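Local coordinates for protein chitinase (Paenibacillus sp. FPU-7, PDB 5GZT) that probably hydrolyses the beta-1,4 linkages of chitin and chitodextrins at random internal positions, using two family 18 glycoside hydrolase domains, at residues Asp194-Tyr204 with Pro238-Ala249. Numbering follows the deposited sequence.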
loop_
_atom_site.group_PDB
_atom_site.type_symbol
_atom_site.label_atom_id
_atom_site.label_comp_id
_atom_site.label_asym_id
_atom_site.label_seq_id
_atom_site.Cartn_x
_atom_site.Cartn_y
_atom_site.Cartn_z
ATOM N N ASP B 194 5.938 -4.795 13.741
ATOM C CA ASP B 194 4.814 -4.569 14.641
ATOM C C ASP B 194 4.238 -3.143 14.576
ATOM O O ASP B 194 3.258 -2.839 15.256
ATOM C CB ASP B 194 5.242 -4.869 16.100
ATOM C CG ASP B 194 5.346 -6.376 16.409
ATOM O OD1 ASP B 194 4.574 -7.202 15.837
ATOM O OD2 ASP B 194 6.196 -6.721 17.275
ATOM N N ARG B 195 4.865 -2.275 13.802
ATOM C CA ARG B 195 4.400 -0.939 13.602
ATOM C C ARG B 195 4.508 -0.083 14.866
ATOM O O ARG B 195 3.636 0.746 15.191
ATOM C CB ARG B 195 3.018 -0.968 12.914
ATOM C CG ARG B 195 3.184 -1.508 11.498
ATOM C CD ARG B 195 1.901 -1.458 10.773
ATOM N NE ARG B 195 1.047 -2.467 11.356
ATOM C CZ ARG B 195 -0.134 -2.278 11.887
ATOM N NH1 ARG B 195 -0.688 -1.074 11.965
ATOM N NH2 ARG B 195 -0.772 -3.338 12.358
ATOM N N GLN B 196 5.636 -0.282 15.546
ATOM C CA GLN B 196 6.135 0.704 16.497
ATOM C C GLN B 196 7.024 1.732 15.856
ATOM O O GLN B 196 7.783 1.444 14.947
ATOM C CB GLN B 196 6.944 0.056 17.585
ATOM C CG GLN B 196 6.087 -0.807 18.460
ATOM C CD GLN B 196 6.907 -1.397 19.565
ATOM O OE1 GLN B 196 7.922 -2.025 19.311
ATOM N NE2 GLN B 196 6.487 -1.185 20.796
ATOM N N LEU B 197 6.886 2.944 16.362
ATOM C CA LEU B 197 7.746 4.043 16.065
ATOM C C LEU B 197 8.765 4.199 17.221
ATOM O O LEU B 197 8.389 4.188 18.405
ATOM C CB LEU B 197 6.892 5.289 15.916
ATOM C CG LEU B 197 7.586 6.541 15.419
ATOM C CD1 LEU B 197 8.480 6.259 14.247
ATOM C CD2 LEU B 197 6.576 7.616 15.044
ATOM N N VAL B 198 10.045 4.283 16.859
ATOM C CA VAL B 198 11.119 4.379 17.808
ATOM C C VAL B 198 11.840 5.669 17.471
ATOM O O VAL B 198 12.303 5.826 16.334
ATOM C CB VAL B 198 12.063 3.157 17.750
ATOM C CG1 VAL B 198 13.287 3.361 18.638
ATOM C CG2 VAL B 198 11.327 1.910 18.229
ATOM N N LEU B 199 11.902 6.585 18.457
ATOM C CA LEU B 199 12.591 7.883 18.313
ATOM C C LEU B 199 13.792 7.961 19.225
ATOM O O LEU B 199 13.632 7.915 20.449
ATOM C CB LEU B 199 11.646 9.003 18.665
ATOM C CG LEU B 199 10.519 9.117 17.671
ATOM C CD1 LEU B 199 9.392 9.986 18.205
ATOM C CD2 LEU B 199 11.063 9.655 16.351
ATOM N N LYS B 200 14.978 8.058 18.628
ATOM C CA LYS B 200 16.210 8.253 19.367
ATOM C C LYS B 200 16.737 9.661 19.200
ATOM O O LYS B 200 16.848 10.167 18.060
ATOM C CB LYS B 200 17.308 7.290 18.921
ATOM C CG LYS B 200 17.081 5.835 19.312
ATOM C CD LYS B 200 18.368 5.006 19.264
ATOM C CE LYS B 200 19.063 5.141 17.910
ATOM N NZ LYS B 200 20.240 4.248 17.715
ATOM N N PHE B 201 17.095 10.251 20.351
ATOM C CA PHE B 201 17.685 11.595 20.442
ATOM C C PHE B 201 18.661 11.709 21.627
ATOM O O PHE B 201 18.483 11.051 22.678
ATOM C CB PHE B 201 16.594 12.683 20.526
ATOM C CG PHE B 201 15.547 12.463 21.608
ATOM C CD1 PHE B 201 14.508 11.551 21.436
ATOM C CD2 PHE B 201 15.544 13.224 22.775
ATOM C CE1 PHE B 201 13.511 11.375 22.417
ATOM C CE2 PHE B 201 14.553 13.048 23.755
ATOM C CZ PHE B 201 13.539 12.118 23.583
ATOM N N ASN B 202 19.712 12.511 21.420
ATOM C CA ASN B 202 20.616 12.975 22.498
ATOM C C ASN B 202 20.007 14.222 23.159
ATOM O O ASN B 202 19.812 15.241 22.482
ATOM C CB ASN B 202 22.029 13.286 21.966
ATOM C CG ASN B 202 22.829 12.020 21.621
ATOM O OD1 ASN B 202 22.866 11.037 22.390
ATOM N ND2 ASN B 202 23.509 12.053 20.478
ATOM N N ALA B 203 19.677 14.118 24.458
ATOM C CA ALA B 203 19.117 15.237 25.248
ATOM C C ALA B 203 20.152 15.762 26.250
ATOM O O ALA B 203 20.314 15.216 27.347
ATOM C CB ALA B 203 17.829 14.830 25.968
ATOM N N TYR B 204 20.852 16.822 25.851
ATOM C CA TYR B 204 21.745 17.544 26.746
ATOM C C TYR B 204 20.876 18.275 27.782
ATOM O O TYR B 204 19.756 18.736 27.479
ATOM C CB TYR B 204 22.647 18.509 25.974
ATOM C CG TYR B 204 23.413 17.876 24.812
ATOM C CD1 TYR B 204 24.092 16.653 24.966
ATOM C CD2 TYR B 204 23.463 18.506 23.560
ATOM C CE1 TYR B 204 24.787 16.083 23.913
ATOM C CE2 TYR B 204 24.153 17.940 22.507
ATOM C CZ TYR B 204 24.813 16.733 22.687
ATOM O OH TYR B 204 25.503 16.176 21.646
ATOM N N PRO B 238 23.765 10.904 27.184
ATOM C CA PRO B 238 22.810 11.791 26.481
ATOM C C PRO B 238 21.665 11.000 25.751
ATOM O O PRO B 238 20.588 11.571 25.509
ATOM C CB PRO B 238 23.706 12.578 25.502
ATOM C CG PRO B 238 24.873 11.686 25.239
ATOM C CD PRO B 238 25.037 10.771 26.430
ATOM N N GLU B 239 21.888 9.711 25.452
ATOM C CA GLU B 239 20.950 8.878 24.665
ATOM C C GLU B 239 19.568 8.664 25.324
ATOM O O GLU B 239 19.480 8.116 26.415
ATOM C CB GLU B 239 21.593 7.499 24.373
ATOM C CG GLU B 239 22.526 7.462 23.162
ATOM C CD GLU B 239 21.793 7.104 21.877
ATOM O OE1 GLU B 239 21.407 5.925 21.722
ATOM O OE2 GLU B 239 21.589 8.005 21.029
ATOM N N VAL B 240 18.490 9.087 24.671
ATOM C CA VAL B 240 17.142 8.742 25.145
ATOM C C VAL B 240 16.341 8.273 23.956
ATOM O O VAL B 240 16.466 8.828 22.889
ATOM C CB VAL B 240 16.435 9.891 25.901
ATOM C CG1 VAL B 240 16.718 11.221 25.256
ATOM C CG2 VAL B 240 14.924 9.666 26.027
ATOM N N THR B 241 15.536 7.240 24.157
ATOM C CA THR B 241 14.828 6.567 23.065
ATOM C C THR B 241 13.334 6.429 23.422
ATOM O O THR B 241 12.986 5.806 24.435
ATOM C CB THR B 241 15.428 5.167 22.774
ATOM O OG1 THR B 241 15.025 4.265 23.810
ATOM C CG2 THR B 241 16.958 5.204 22.682
ATOM N N PHE B 242 12.460 7.035 22.621
ATOM C CA PHE B 242 11.042 6.902 22.859
ATOM C C PHE B 242 10.503 5.724 22.023
ATOM O O PHE B 242 10.942 5.522 20.887
ATOM C CB PHE B 242 10.328 8.202 22.538
ATOM C CG PHE B 242 8.848 8.057 22.482
ATOM C CD1 PHE B 242 8.109 7.983 23.651
ATOM C CD2 PHE B 242 8.198 7.941 21.259
ATOM C CE1 PHE B 242 6.735 7.827 23.613
ATOM C CE2 PHE B 242 6.830 7.777 21.213
ATOM C CZ PHE B 242 6.096 7.711 22.392
ATOM N N THR B 243 9.558 4.971 22.578
ATOM C CA THR B 243 9.027 3.804 21.902
ATOM C C THR B 243 7.528 3.762 22.041
ATOM O O THR B 243 7.028 3.515 23.120
ATOM C CB THR B 243 9.701 2.524 22.432
ATOM O OG1 THR B 243 11.085 2.547 22.056
ATOM C CG2 THR B 243 9.052 1.246 21.878
ATOM N N SER B 244 6.829 3.986 20.917
ATOM C CA SER B 244 5.369 4.045 20.832
ATOM C C SER B 244 4.780 2.723 21.094
ATOM O O SER B 244 5.481 1.727 21.165
ATOM C CB SER B 244 4.920 4.437 19.411
ATOM O OG SER B 244 4.908 3.280 18.555
ATOM N N ASP B 245 3.470 2.701 21.132
ATOM C CA ASP B 245 2.732 1.465 21.166
ATOM C C ASP B 245 2.823 0.807 19.801
ATOM O O ASP B 245 3.050 1.469 18.780
ATOM C CB ASP B 245 1.241 1.683 21.447
ATOM C CG ASP B 245 0.956 2.184 22.859
ATOM O OD1 ASP B 245 1.632 1.747 23.823
ATOM O OD2 ASP B 245 0.023 2.997 22.979
ATOM N N LYS B 246 2.589 -0.502 19.810
ATOM C CA LYS B 246 2.506 -1.302 18.583
ATOM C C LYS B 246 1.310 -0.905 17.772
ATOM O O LYS B 246 0.315 -0.393 18.313
ATOM C CB LYS B 246 2.353 -2.774 18.915
ATOM C CG LYS B 246 3.649 -3.318 19.449
ATOM C CD LYS B 246 3.512 -4.709 20.015
ATOM C CE LYS B 246 4.875 -5.093 20.568
ATOM N NZ LYS B 246 4.875 -6.516 20.969
ATOM N N GLY B 247 1.388 -1.185 16.472
ATOM C CA GLY B 247 0.210 -1.123 15.614
ATOM C C GLY B 247 -0.171 0.267 15.151
ATOM O O GLY B 247 -1.344 0.536 14.937
ATOM N N LEU B 248 0.795 1.154 14.980
ATOM C CA LEU B 248 0.491 2.482 14.417
ATOM C C LEU B 248 0.157 2.376 12.937
ATOM O O LEU B 248 0.691 1.516 12.247
ATOM C CB LEU B 248 1.694 3.412 14.553
ATOM C CG LEU B 248 2.041 3.798 16.013
ATOM C CD1 LEU B 248 3.073 4.906 16.021
ATOM C CD2 LEU B 248 0.812 4.242 16.747
ATOM N N ALA B 249 -0.651 3.310 12.452
ATOM C CA ALA B 249 -1.022 3.367 11.041
ATOM C C ALA B 249 0.191 3.492 10.166
ATOM O O ALA B 249 1.126 4.275 10.453
ATOM C CB ALA B 249 -1.963 4.523 10.751
#
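D194 meets the second segment at G247: G247 N, in the plane of the D194 carbonyl, donates to D194 O at 2.8 Å. D194 OD1 is hydrogen-bonded to S646 OG, with OD2 only in a long salt bridge to K246 NZ. R195 grips L248 twice. Its O accepts the L248 N-H, while its chain, bent at chi3 (-71°), swings NH1 to 2.9 Å from L248 O, approaching from above that carbonyl plane, with G247 CA over one guanidinium face. Q196 lays its CG against K246 CG and gives only a weak bond from NE2 to S244 O. At L197 the ladder is modified: its O accepts S244 N, but its N donates to S244 OG at 3.0 Å, a side chain in place of a carbonyl. With chi1 at 83°, S244 OG stands between its own N and carbonyl carbon, which turns it to L197 N; it also donates to D245 O.

From there regular antiparallel pairing takes over. V198 shares a face with T243. L199, in a hydrogen-bonded pair with F242, turns to the other, buried face, where its CD1 touches F242 CD2. K200, back on the V198 face, sets CG tightly on T241 CG2, 3.4 Å away. F201 forms the next hydrogen-bonded pair, with V240, whose CG1 lies over one face of the F201 ring, offset toward its rim, in a CH-pi contact 3.6 Å from the centroid. N202 sits beside E239, and A203 N closes the ladder on P238 O.

The two strands, 162° apart in direction, are the middle of a four-stranded antiparallel sheet between 184-191 and 233-235. Its buried face packs on strands 251-261 (L199, F201, A203) and 264-284 (L197) and, through F242, on Y224, face to face in the manner of a small beta sandwich.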